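Local coordinates for protein alpha-L-rhamnosidase (Aspergillus terreus, PDB 6GSZ) that probably hydrolyses terminal non-reducing alpha-L-rhamnose residues from alpha-L-rhamnosides, and binds calcium, at residues A153-V166 / D191-G205. Numbering follows the deposited sequence.
Sequences ALGLYEARINDQRV and DLLKQGPNAIGVTVG. With CA (calcium ion), chain B.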
ATOM      1  N   ALA A 153     -14.400  15.574  -0.631  1.00  9.76           N
ATOM      2  CA  ALA A 153     -15.681  15.368   0.024  1.00  9.25           C
ATOM      3  C   ALA A 153     -15.475  15.056   1.492  1.00 10.26           C
ATOM      4  O   ALA A 153     -14.414  14.517   1.899  1.00 12.22           O
ATOM      5  CB  ALA A 153     -16.397  14.197  -0.610  1.00 11.93           C
ATOM      6  N   LEU A 154     -16.506  15.365   2.266  1.00 11.15           N
ATOM      7  CA  LEU A 154     -16.666  14.812   3.594  1.00 10.65           C
ATOM      8  C   LEU A 154     -17.441  13.510   3.386  1.00  9.89           C
ATOM      9  O   LEU A 154     -18.691  13.480   3.436  1.00 11.23           O
ATOM     10  CB  LEU A 154     -17.379  15.814   4.491  1.00 11.51           C
ATOM     11  CG  LEU A 154     -16.531  16.940   5.065  1.00 14.64           C
ATOM     12  CD1 LEU A 154     -15.849  17.765   3.998  1.00 17.53           C
ATOM     13  CD2 LEU A 154     -17.407  17.783   5.992  1.00 14.48           C
ATOM     14  N   GLY A 155     -16.719  12.477   3.011  1.00 10.05           N
ATOM     15  CA  GLY A 155     -17.236  11.276   2.407  1.00 10.08           C
ATOM     16  C   GLY A 155     -16.370  10.880   1.258  1.00  9.49           C
ATOM     17  O   GLY A 155     -15.122  10.926   1.371  1.00 11.19           O
ATOM     18  N   LEU A 156     -16.987  10.434   0.170  1.00 10.42           N
ATOM     19  CA  LEU A 156     -16.315  10.070  -1.087  1.00  9.76           C
ATOM     20  C   LEU A 156     -17.088  10.704  -2.227  1.00  9.60           C
ATOM     21  O   LEU A 156     -18.326  10.891  -2.081  1.00 10.81           O
ATOM     22  CB  LEU A 156     -16.296   8.554  -1.239  1.00 10.94           C
ATOM     23  CG  LEU A 156     -15.531   7.783  -0.151  1.00 10.89           C
ATOM     24  CD1 LEU A 156     -15.753   6.259  -0.288  1.00 13.60           C
ATOM     25  CD2 LEU A 156     -14.032   8.125  -0.121  1.00 10.84           C
ATOM     26  N   TYR A 157     -16.463  11.012  -3.345  1.00 10.20           N
ATOM     27  CA  TYR A 157     -17.142  11.707  -4.421  1.00 10.23           C
ATOM     28  C   TYR A 157     -16.897  11.041  -5.772  1.00 10.12           C
ATOM     29  O   TYR A 157     -15.845  10.437  -6.035  1.00 11.29           O
ATOM     30  CB  TYR A 157     -16.783  13.203  -4.493  1.00 10.07           C
ATOM     31  CG  TYR A 157     -15.371  13.391  -4.949  1.00 10.63           C
ATOM     32  CD1 TYR A 157     -14.316  13.392  -4.053  1.00  9.85           C
ATOM     33  CD2 TYR A 157     -15.078  13.500  -6.318  1.00 10.30           C
ATOM     34  CE1 TYR A 157     -13.005  13.491  -4.500  1.00  9.97           C
ATOM     35  CE2 TYR A 157     -13.768  13.564  -6.771  1.00 11.13           C
ATOM     36  CZ  TYR A 157     -12.742  13.556  -5.855  1.00 10.16           C
ATOM     37  OH  TYR A 157     -11.460  13.560  -6.349  1.00 10.81           O
ATOM     38  N   GLU A 158     -17.833  11.271  -6.691  1.00 10.20           N
ATOM     39  CA  GLU A 158     -17.682  11.008  -8.109  1.00 11.08           C
ATOM     40  C   GLU A 158     -18.249  12.214  -8.846  1.00 10.69           C
ATOM     41  O   GLU A 158     -19.452  12.496  -8.707  1.00 11.32           O
ATOM     42  CB  GLU A 158     -18.431   9.760  -8.550  1.00 13.79           C
ATOM     43  CG  GLU A 158     -18.306   9.438 -10.008  1.00 17.70           C
ATOM     44  CD  GLU A 158     -18.816   8.038 -10.364  1.00 29.87           C
ATOM     45  OE1 GLU A 158     -19.420   7.363  -9.491  1.00 36.91           O
ATOM     46  OE2 GLU A 158     -18.580   7.609 -11.490  1.00 32.86           O
ATOM     47  N   ALA A 159     -17.440  12.923  -9.621  1.00 11.05           N
ATOM     48  CA  ALA A 159     -17.818  14.129 -10.331  1.00 11.25           C
ATOM     49  C   ALA A 159     -17.970  13.884 -11.830  1.00 11.93           C
ATOM     50  O   ALA A 159     -17.286  13.059 -12.430  1.00 11.53           O
ATOM     51  CB  ALA A 159     -16.820  15.240 -10.112  1.00 12.44           C
ATOM     52  N   ARG A 160     -18.936  14.606 -12.411  1.00 11.45           N
ATOM     53  CA  ARG A 160     -19.193  14.580 -13.854  1.00 11.75           C
ATOM     54  C   ARG A 160     -19.316  16.029 -14.332  1.00 12.52           C
ATOM     55  O   ARG A 160     -19.970  16.862 -13.675  1.00 13.73           O
ATOM     56  CB  ARG A 160     -20.492  13.835 -14.186  1.00 14.59           C
ATOM     57  CG  ARG A 160     -20.585  12.426 -13.617  1.00 18.96           C
ATOM     58  CD  ARG A 160     -21.793  11.611 -14.034  1.00 19.84           C
ATOM     59  NE  ARG A 160     -21.601  11.174 -15.414  1.00 23.91           N
ATOM     60  CZ  ARG A 160     -20.849  10.135 -15.797  1.00 25.73           C
ATOM     61  NH1 ARG A 160     -20.226   9.394 -14.896  1.00 27.60           N
ATOM     62  NH2 ARG A 160     -20.734   9.843 -17.087  1.00 28.01           N
ATOM     63  N   ILE A 161     -18.765  16.334 -15.507  1.00 11.87           N
ATOM     64  CA  ILE A 161     -18.940  17.625 -16.116  1.00 11.81           C
ATOM     65  C   ILE A 161     -19.547  17.389 -17.494  1.00 12.39           C
ATOM     66  O   ILE A 161     -18.983  16.642 -18.310  1.00 13.70           O
ATOM     67  CB  ILE A 161     -17.634  18.411 -16.227  1.00 12.99           C
ATOM     68  CG1 ILE A 161     -17.181  18.855 -14.839  1.00 13.27           C
ATOM     69  CG2 ILE A 161     -17.801  19.615 -17.158  1.00 13.80           C
ATOM     70  CD1 ILE A 161     -15.748  19.438 -14.831  1.00 14.37           C
ATOM     71  N   ASN A 162     -20.748  17.943 -17.736  1.00 12.24           N
ATOM     72  CA  ASN A 162     -21.475  17.683 -18.987  1.00 14.37           C
ATOM     73  C   ASN A 162     -21.591  16.172 -19.276  1.00 14.34           C
ATOM     74  O   ASN A 162     -21.332  15.723 -20.401  1.00 16.72           O
ATOM     75  CB  ASN A 162     -20.839  18.460 -20.137  1.00 14.03           C
ATOM     76  CG  ASN A 162     -20.742  19.947 -19.865  1.00 14.04           C
ATOM     77  OD1 ASN A 162     -21.716  20.552 -19.406  1.00 15.16           O
ATOM     78  ND2 ASN A 162     -19.625  20.586 -20.180  1.00 14.77           N
ATOM     79  N   ASP A 163     -21.959  15.399 -18.237  1.00 14.65           N
ATOM     80  CA  ASP A 163     -22.111  13.925 -18.266  1.00 16.08           C
ATOM     81  C   ASP A 163     -20.844  13.172 -18.691  1.00 17.55           C
ATOM     82  O   ASP A 163     -20.945  12.044 -19.177  1.00 21.89           O
ATOM     83  CB  ASP A 163     -23.291  13.461 -19.131  1.00 19.18           C
ATOM     84  CG  ASP A 163     -23.730  12.028 -18.804  1.00 23.02           C
ATOM     85  OD1 ASP A 163     -23.577  11.563 -17.600  1.00 23.82           O
ATOM     86  OD2 ASP A 163     -24.205  11.368 -19.733  1.00 31.29           O
ATOM     87  N   GLN A 164     -19.674  13.752 -18.474  1.00 13.54           N
ATOM     88  CA  GLN A 164     -18.413  13.037 -18.644  1.00 15.28           C
ATOM     89  C   GLN A 164     -17.777  12.884 -17.264  1.00 12.70           C
ATOM     90  O   GLN A 164     -17.586  13.893 -16.551  1.00 13.43           O
ATOM     91  CB  GLN A 164     -17.507  13.840 -19.559  1.00 16.21           C
ATOM     92  CG  GLN A 164     -18.102  14.085 -20.931  1.00 18.98           C
ATOM     93  CD  GLN A 164     -17.585  15.373 -21.530  1.00 24.55           C
ATOM     94  OE1 GLN A 164     -17.890  16.505 -21.073  1.00 32.08           O
ATOM     95  NE2 GLN A 164     -16.789  15.203 -22.559  1.00 24.99           N
ATOM     96  N   ARG A 165     -17.388  11.659 -16.913  1.00 13.99           N
ATOM     97  CA  ARG A 165     -16.747  11.444 -15.633  1.00 13.32           C
ATOM     98  C   ARG A 165     -15.461  12.272 -15.545  1.00 13.19           C
ATOM     99  O   ARG A 165     -14.662  12.264 -16.468  1.00 14.48           O
ATOM    100  CB  ARG A 165     -16.455   9.960 -15.385  1.00 14.20           C
ATOM    101  CG  ARG A 165     -16.138   9.702 -13.908  1.00 15.29           C
ATOM    102  CD  ARG A 165     -15.689   8.293 -13.654  1.00 17.29           C
ATOM    103  NE  ARG A 165     -15.816   7.955 -12.246  1.00 17.74           N
ATOM    104  CZ  ARG A 165     -14.861   8.175 -11.326  1.00 15.25           C
ATOM    105  NH1 ARG A 165     -13.752   8.866 -11.636  1.00 13.74           N
ATOM    106  NH2 ARG A 165     -15.025   7.666 -10.114  1.00 15.77           N
ATOM    107  N   VAL A 166     -15.238  12.921 -14.404  1.00 12.34           N
ATOM    108  CA  VAL A 166     -14.008  13.651 -14.146  1.00 12.12           C
ATOM    109  C   VAL A 166     -12.986  12.687 -13.558  1.00 12.37           C
ATOM    110  O   VAL A 166     -13.153  12.208 -12.475  1.00 13.12           O
ATOM    111  CB  VAL A 166     -14.187  14.849 -13.214  1.00 11.78           C
ATOM    112  CG1 VAL A 166     -12.875  15.543 -12.910  1.00 13.91           C
ATOM    113  CG2 VAL A 166     -15.240  15.805 -13.772  1.00 12.38           C
ATOM    114  N   ASP A 191     -10.912  19.638 -21.505  1.00 15.60           N
ATOM    115  CA  ASP A 191     -11.570  19.039 -22.656  1.00 17.00           C
ATOM    116  C   ASP A 191     -13.017  18.628 -22.326  1.00 16.88           C
ATOM    117  O   ASP A 191     -13.745  18.212 -23.243  1.00 18.97           O
ATOM    118  CB  ASP A 191     -10.742  17.868 -23.170  1.00 21.50           C
ATOM    119  CG  ASP A 191      -9.441  18.273 -23.859  1.00 27.95           C
ATOM    120  OD1 ASP A 191      -9.263  19.496 -24.212  1.00 29.45           O
ATOM    121  OD2 ASP A 191      -8.618  17.360 -24.060  1.00 34.27           O
ATOM    122  N   LEU A 192     -13.432  18.717 -21.054  1.00 15.04           N
ATOM    123  CA  LEU A 192     -14.809  18.350 -20.677  1.00 14.32           C
ATOM    124  C   LEU A 192     -15.742  19.550 -20.807  1.00 15.41           C
ATOM    125  O   LEU A 192     -16.963  19.366 -20.899  1.00 15.26           O
ATOM    126  CB  LEU A 192     -14.835  17.830 -19.232  1.00 14.44           C
ATOM    127  CG  LEU A 192     -13.902  16.673 -18.911  1.00 15.32           C
ATOM    128  CD1 LEU A 192     -14.167  16.136 -17.523  1.00 15.89           C
ATOM    129  CD2 LEU A 192     -14.004  15.545 -19.902  1.00 18.41           C
ATOM    130  N   LEU A 193     -15.196  20.772 -20.760  1.00 16.46           N
ATOM    131  CA  LEU A 193     -16.015  21.964 -20.904  1.00 16.91           C
ATOM    132  C   LEU A 193     -16.445  22.149 -22.357  1.00 18.69           C
ATOM    133  O   LEU A 193     -15.863  21.598 -23.316  1.00 20.62           O
ATOM    134  CB  LEU A 193     -15.248  23.196 -20.453  1.00 18.10           C
ATOM    135  CG  LEU A 193     -14.813  23.243 -18.998  1.00 20.69           C
ATOM    136  CD1 LEU A 193     -13.983  24.516 -18.754  1.00 22.92           C
ATOM    137  CD2 LEU A 193     -16.025  23.266 -18.112  1.00 20.18           C
ATOM    138  N   LYS A 194     -17.476  22.974 -22.508  1.00 20.60           N
ATOM    139  CA  LYS A 194     -17.828  23.489 -23.813  1.00 23.75           C
ATOM    140  C   LYS A 194     -18.063  24.992 -23.692  1.00 19.71           C
ATOM    141  O   LYS A 194     -18.176  25.589 -22.602  1.00 19.05           O
ATOM    142  CB  LYS A 194     -18.999  22.691 -24.394  1.00 32.90           C
ATOM    143  CG  LYS A 194     -20.163  22.491 -23.447  1.00 38.99           C
ATOM    144  CD  LYS A 194     -21.253  21.549 -23.955  1.00 48.03           C
ATOM    145  CE  LYS A 194     -22.393  21.456 -22.960  1.00 54.61           C
ATOM    146  NZ  LYS A 194     -23.523  20.646 -23.476  1.00 65.57           N
ATOM    147  N   GLN A 195     -18.039  25.634 -24.848  1.00 24.93           N
ATOM    148  CA  GLN A 195     -18.294  27.038 -24.927  1.00 23.87           C
ATOM    149  C   GLN A 195     -19.750  27.295 -24.539  1.00 20.63           C
ATOM    150  O   GLN A 195     -20.642  26.595 -24.982  1.00 24.20           O
ATOM    151  CB  GLN A 195     -18.058  27.481 -26.376  1.00 26.57           C
ATOM    152  CG  GLN A 195     -17.793  28.957 -26.497  1.00 30.67           C
ATOM    153  CD  GLN A 195     -16.503  29.314 -25.806  1.00 33.90           C
ATOM    154  OE1 GLN A 195     -15.434  28.894 -26.214  1.00 44.04           O
ATOM    155  NE2 GLN A 195     -16.597  30.104 -24.754  1.00 32.77           N
ATOM    156  N   GLY A 196     -19.966  28.296 -23.696  1.00 17.54           N
ATOM    157  CA  GLY A 196     -21.317  28.650 -23.323  1.00 17.14           C
ATOM    158  C   GLY A 196     -21.747  27.900 -22.063  1.00 15.59           C
ATOM    159  O   GLY A 196     -21.026  27.830 -21.072  1.00 16.65           O
ATOM    160  N   PRO A 197     -22.954  27.321 -22.053  1.00 14.97           N
ATOM    161  CA  PRO A 197     -23.498  26.698 -20.835  1.00 15.00           C
ATOM    162  C   PRO A 197     -22.838  25.361 -20.516  1.00 14.15           C
ATOM    163  O   PRO A 197     -22.590  24.584 -21.430  1.00 15.13           O
ATOM    164  CB  PRO A 197     -25.009  26.557 -21.140  1.00 16.38           C
ATOM    165  CG  PRO A 197     -25.092  26.555 -22.619  1.00 19.56           C
ATOM    166  CD  PRO A 197     -23.907  27.304 -23.171  1.00 17.31           C
ATOM    167  N   ASN A 198     -22.610  25.125 -19.222  1.00 12.41           N
ATOM    168  CA  ASN A 198     -21.984  23.901 -18.716  1.00 13.63           C
ATOM    169  C   ASN A 198     -22.706  23.472 -17.435  1.00 13.64           C
ATOM    170  O   ASN A 198     -23.311  24.311 -16.746  1.00 13.53           O
ATOM    171  CB  ASN A 198     -20.501  24.091 -18.394  1.00 13.20           C
ATOM    172  CG  ASN A 198     -19.630  24.275 -19.622  1.00 14.72           C
ATOM    173  OD1 ASN A 198     -19.032  23.300 -20.115  1.00 15.75           O
ATOM    174  ND2 ASN A 198     -19.543  25.515 -20.124  1.00 15.48           N
ATOM    175  N   ALA A 199     -22.552  22.195 -17.080  1.00 13.28           N
ATOM    176  CA  ALA A 199     -23.028  21.724 -15.804  1.00 13.12           C
ATOM    177  C   ALA A 199     -21.983  20.828 -15.154  1.00 12.39           C
ATOM    178  O   ALA A 199     -21.264  20.135 -15.861  1.00 13.49           O
ATOM    179  CB  ALA A 199     -24.331  20.968 -15.948  1.00 13.94           C
ATOM    180  N   ILE A 200     -21.963  20.864 -13.818  1.00 11.83           N
ATOM    181  CA  ILE A 200     -21.184  19.926 -12.996  1.00 13.14           C
ATOM    182  C   ILE A 200     -22.164  19.239 -12.059  1.00 12.52           C
ATOM    183  O   ILE A 200     -23.046  19.905 -11.461  1.00 13.52           O
ATOM    184  CB  ILE A 200     -20.024  20.615 -12.264  1.00 14.80           C
ATOM    185  CG1 ILE A 200     -19.270  19.616 -11.398  1.00 14.10           C
ATOM    186  CG2 ILE A 200     -20.476  21.791 -11.437  1.00 13.79           C
ATOM    187  CD1 ILE A 200     -17.874  20.065 -11.015  1.00 14.83           C
ATOM    188  N   GLY A 201     -22.043  17.918 -11.961  1.00 12.13           N
ATOM    189  CA  GLY A 201     -22.786  17.131 -10.990  1.00 12.18           C
ATOM    190  C   GLY A 201     -21.820  16.271 -10.185  1.00 11.79           C
ATOM    191  O   GLY A 201     -20.867  15.699 -10.747  1.00 13.98           O
ATOM    192  N   VAL A 202     -22.026  16.169  -8.878  1.00 11.15           N
ATOM    193  CA  VAL A 202     -21.148  15.362  -8.035  1.00 10.78           C
ATOM    194  C   VAL A 202     -22.028  14.506  -7.121  1.00 10.33           C
ATOM    195  O   VAL A 202     -22.977  15.036  -6.478  1.00 12.01           O
ATOM    196  CB  VAL A 202     -20.204  16.217  -7.165  1.00 10.48           C
ATOM    197  CG1 VAL A 202     -19.207  15.303  -6.444  1.00 11.51           C
ATOM    198  CG2 VAL A 202     -19.453  17.253  -7.998  1.00 12.20           C
ATOM    199  N   THR A 203     -21.763  13.216  -7.053  1.00 11.25           N
ATOM    200  CA  THR A 203     -22.400  12.357  -6.096  1.00 10.62           C
ATOM    201  C   THR A 203     -21.467  12.135  -4.926  1.00 10.44           C
ATOM    202  O   THR A 203     -20.270  11.833  -5.154  1.00 10.98           O
ATOM    203  CB  THR A 203     -22.805  11.007  -6.682  1.00 12.23           C
ATOM    204  OG1 THR A 203     -23.619  11.197  -7.842  1.00 13.71           O
ATOM    205  CG2 THR A 203     -23.556  10.171  -5.663  1.00 12.99           C
ATOM    206  N   VAL A 204     -21.951  12.296  -3.701  1.00 10.59           N
ATOM    207  CA  VAL A 204     -21.201  12.103  -2.483  1.00 10.18           C
ATOM    208  C   VAL A 204     -21.799  10.966  -1.681  1.00 10.03           C
ATOM    209  O   VAL A 204     -22.983  10.972  -1.426  1.00 11.80           O
ATOM    210  CB  VAL A 204     -21.086  13.369  -1.629  1.00 10.91           C
ATOM    211  CG1 VAL A 204     -20.359  13.128  -0.301  1.00 10.47           C
ATOM    212  CG2 VAL A 204     -20.410  14.479  -2.415  1.00 11.22           C
ATOM    213  N   GLY A 205     -20.965  10.020  -1.276  1.00 10.58           N
ATOM    214  CA  GLY A 205     -21.275   8.914  -0.384  1.00 10.44           C
ATOM    215  C   GLY A 205     -20.524   8.993   0.930  1.00  9.91           C
ATOM    216  O   GLY A 205     -19.644   9.842   1.075  1.00 10.46           O
TER
HETATM  217 CA    CA B 946     -19.820   5.084  -9.655  0.60 42.44          CA
HETATM  218  O   HOH W   1     -21.813  11.434  -9.969  1.00 19.62           O
HETATM  219  O   HOH W   2     -24.228  20.047 -20.474  1.00 19.19           O
HETATM  220  O   HOH W   3     -21.431   5.809 -10.614  1.00 37.36           O
HETATM  221  O   HOH W   4     -20.068   3.274 -10.938  1.00 31.34           O
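In the beta-sandwich that rhamnosidases of this family call their N-terminal domain, which here follows an immunoglobulin-like domain, strand 156-161 runs antiparallel to strand 196-205, and a type I' turn from Ile161 to Gln164 reverses the first strand at its far end. Paired backbone bonds join Leu156 to Gly205, Glu158 to Thr203 and Arg160 to Gly201; in the last pair Arg160 N gives to Gly201 O at 2.8 Å.

Alternating with these pairs, Tyr157, Ala159 and Ile161 share the buried face with Val204, Val202 and Ile200. Ala159, whose side chain is a single methyl, sets CB 3.9 Å from Val202 CG2 in this closely spaced non-hydrogen-bonded pair, while Ile161 CG1 meets Ile200 CD1 at 4.1 Å. Tyr157 swings its ring away from the partner strand, with CG between its own N and carbonyl carbon (chi1 70°), and its OH bonds to Asn185 and Tyr187.

Beside Leu156, the other face carries the polar side chains Glu158, Arg160 and Thr203. There the extended chain of Glu158 carries OE1 to the calcium ion at 2.3 Å, where Ser392 also binds, and OE2 takes NE of Arg165 in a salt bridge from above the carboxylate plane.

At the turn, the Asn162 amide reaches over to segment 191-205 and suits this place because it both gives and accepts. Asn162 OD1 takes Ala199 N at 3.0 Å. Asn162 ND2 donates within its amide plane to Leu192 O and, at 2.8 Å, to Asn198 OD1, which also accepts from Lys194 N.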